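Prevent host death protein (Enterobacteria phage P1, PDB 3HS2) neutralises the toxin Doc by direct binding, represses transcription as a sequence-specific DNA-binding homodimer and, together with Doc, stabilises the P1 plasmid prophage. Local coordinates at residues Lys41-Phe44 and Glu45-Lys49. Sequence-based numbering, arbitrary orientation.
Sequences KATF and EAYKK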
ATOM      1  N   LYS A  41      -9.663  -7.827  -1.689  1.00 26.47           N
ATOM      2  CA  LYS A  41      -9.621  -8.033  -3.125  1.00 34.60           C
ATOM      3  C   LYS A  41     -10.488  -7.011  -3.855  1.00 36.89           C
ATOM      4  O   LYS A  41     -10.107  -6.508  -4.911  1.00 35.82           O
ATOM      5  CB  LYS A  41     -10.074  -9.451  -3.474  1.00 44.66           C
ATOM      6  CG  LYS A  41     -10.018  -9.762  -4.957  1.00 41.64           C
ATOM      7  CD  LYS A  41     -10.887 -10.959  -5.294  1.00 59.92           C
ATOM      8  CE  LYS A  41     -10.858 -11.264  -6.783  1.00 53.06           C
ATOM      9  NZ  LYS A  41     -11.749 -12.403  -7.132  1.00 67.52           N
ATOM     10  N   ALA A  42     -11.652  -6.710  -3.290  1.00 27.78           N
ATOM     11  CA  ALA A  42     -12.559  -5.739  -3.888  1.00 34.24           C
ATOM     12  C   ALA A  42     -11.884  -4.380  -4.025  1.00 31.66           C
ATOM     13  O   ALA A  42     -11.915  -3.767  -5.088  1.00 37.17           O
ATOM     14  CB  ALA A  42     -13.823  -5.623  -3.063  1.00 47.25           C
ATOM     15  N   THR A  43     -11.268  -3.916  -2.945  1.00 31.88           N
ATOM     16  CA  THR A  43     -10.549  -2.650  -2.972  1.00 37.54           C
ATOM     17  C   THR A  43      -9.438  -2.655  -4.020  1.00 34.52           C
ATOM     18  O   THR A  43      -9.313  -1.715  -4.805  1.00 30.09           O
ATOM     19  CB  THR A  43      -9.944  -2.318  -1.597  1.00 33.69           C
ATOM     20  OG1 THR A  43     -10.999  -2.080  -0.658  1.00 38.64           O
ATOM     21  CG2 THR A  43      -9.071  -1.081  -1.683  1.00 26.32           C
ATOM     22  N   PHE A  44      -8.636  -3.716  -4.033  1.00 32.56           N
ATOM     23  CA  PHE A  44      -7.515  -3.814  -4.964  1.00 30.35           C
ATOM     24  C   PHE A  44      -7.990  -3.828  -6.414  1.00 34.91           C
ATOM     25  O   PHE A  44      -7.400  -3.172  -7.276  1.00 30.35           O
ATOM     26  CB  PHE A  44      -6.670  -5.054  -4.667  1.00 33.74           C
ATOM     27  CG  PHE A  44      -5.403  -5.131  -5.472  1.00 36.62           C
ATOM     28  CD1 PHE A  44      -4.481  -4.104  -5.426  1.00 40.33           C
ATOM     29  CD2 PHE A  44      -5.129  -6.236  -6.261  1.00 51.39           C
ATOM     30  CE1 PHE A  44      -3.319  -4.169  -6.157  1.00 38.12           C
ATOM     31  CE2 PHE A  44      -3.963  -6.305  -6.993  1.00 45.99           C
ATOM     32  CZ  PHE A  44      -3.059  -5.270  -6.940  1.00 39.52           C
ATOM     33  N   GLU A  45      -9.051  -4.584  -6.680  1.00 31.87           N
ATOM     34  CA  GLU A  45      -9.635  -4.637  -8.016  1.00 39.83           C
ATOM     35  C   GLU A  45     -10.080  -3.247  -8.457  1.00 30.47           C
ATOM     36  O   GLU A  45      -9.865  -2.845  -9.599  1.00 30.84           O
ATOM     37  CB  GLU A  45     -10.833  -5.590  -8.043  1.00 43.69           C
ATOM     38  CG  GLU A  45     -10.478  -7.058  -7.874  1.00 49.07           C
ATOM     39  CD  GLU A  45      -9.787  -7.643  -9.091  1.00 70.56           C
ATOM     40  OE1 GLU A  45      -9.286  -6.863  -9.929  1.00 66.52           O
ATOM     41  OE2 GLU A  45      -9.745  -8.886  -9.210  1.00 76.86           O
ATOM     42  N   ALA A  46     -10.700  -2.516  -7.537  1.00 33.06           N
ATOM     43  CA  ALA A  46     -11.191  -1.173  -7.824  1.00 31.88           C
ATOM     44  C   ALA A  46     -10.049  -0.194  -8.084  1.00 38.90           C
ATOM     45  O   ALA A  46     -10.145   0.658  -8.966  1.00 40.04           O
ATOM     46  CB  ALA A  46     -12.083  -0.679  -6.691  1.00 33.53           C
ATOM     47  N   TYR A  47      -8.966  -0.318  -7.323  1.00 35.79           N
ATOM     48  CA  TYR A  47      -7.815   0.557  -7.512  1.00 34.89           C
ATOM     49  C   TYR A  47      -7.195   0.376  -8.893  1.00 36.59           C
ATOM     50  O   TYR A  47      -6.909   1.350  -9.587  1.00 40.17           O
ATOM     51  CB  TYR A  47      -6.751   0.320  -6.437  1.00 37.09           C
ATOM     52  CG  TYR A  47      -7.109   0.842  -5.063  1.00 39.47           C
ATOM     53  CD1 TYR A  47      -8.199   1.681  -4.873  1.00 34.54           C
ATOM     54  CD2 TYR A  47      -6.338   0.514  -3.959  1.00 45.43           C
ATOM     55  CE1 TYR A  47      -8.521   2.160  -3.615  1.00 40.47           C
ATOM     56  CE2 TYR A  47      -6.650   0.992  -2.701  1.00 42.32           C
ATOM     57  CZ  TYR A  47      -7.741   1.815  -2.532  1.00 45.53           C
ATOM     58  OH  TYR A  47      -8.050   2.291  -1.276  1.00 51.69           O
ATOM     59  N   LYS A  48      -6.982  -0.871  -9.291  1.00 36.77           N
ATOM     60  CA  LYS A  48      -6.371  -1.135 -10.584  1.00 46.80           C
ATOM     61  C   LYS A  48      -7.341  -0.785 -11.704  1.00 41.41           C
ATOM     62  O   LYS A  48      -6.946  -0.217 -12.722  1.00 39.62           O
ATOM     63  CB  LYS A  48      -5.926  -2.593 -10.694  1.00 47.42           C
ATOM     64  CG  LYS A  48      -7.036  -3.599 -10.468  1.00 48.43           C
ATOM     65  CD  LYS A  48      -6.698  -4.936 -11.108  1.00 67.04           C
ATOM     66  CE  LYS A  48      -5.332  -5.427 -10.670  1.00 60.20           C
ATOM     67  NZ  LYS A  48      -5.016  -6.750 -11.270  1.00 50.20           N
ATOM     68  N   LYS A  49      -8.611  -1.123 -11.509  1.00 38.92           N
ATOM     69  CA  LYS A  49      -9.646  -0.761 -12.470  1.00 36.20           C
ATOM     70  C   LYS A  49      -9.591   0.733 -12.759  1.00 47.11           C
ATOM     71  O   LYS A  49      -9.592   1.156 -13.916  1.00 39.76           O
ATOM     72  CB  LYS A  49     -11.026  -1.144 -11.937  1.00 40.41           C
ATOM     73  CG  LYS A  49     -12.167  -0.875 -12.907  1.00 52.50           C
TER
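The methyl CG2 of Thr43 sits over one face of the Tyr47 ring, 3.6 Å from the ring centroid and 27° off the ring normal, a CH-pi contact one turn along the helix. The methyl lies toward the phenol end, with CG2 of Thr43 3.3 Å from CZ of Tyr47. Two torsions set this up: the threonine methyl trans to its own backbone N, and chi1 of -73° at Tyr47, which leans the ring back along the helix so that both side chains point the same way. Tyr47 also packs against Phe44 of the second subunit.

Phe44 and Lys48 run at a slant to one another. Lys48 chi1 is 57°, which sets its CG 3.2 Å from O of Phe44; a bend at chi3 then brings CE of Lys48 to 4.0 Å from CE2 of Phe44. The buried phenylalanine packs on Val37 of the second subunit.

Lys41 and Glu45 lie alongside each other. OE2 of Glu45 is 3.6 Å from CE of Lys41 but 4.6 Å from its NZ, too far for a salt bridge; NZ forms one with Glu27 of the second subunit. Beneath the side chains run successive i to i+4 backbone bonds, such as Glu45 N to Lys41 O at 2.8 Å. Ser40 OG accepts a bond from Thr43 N, as an N-cap does, at the start of the alpha-helix that follows the Phd/YefM sheet and meets the partner subunit.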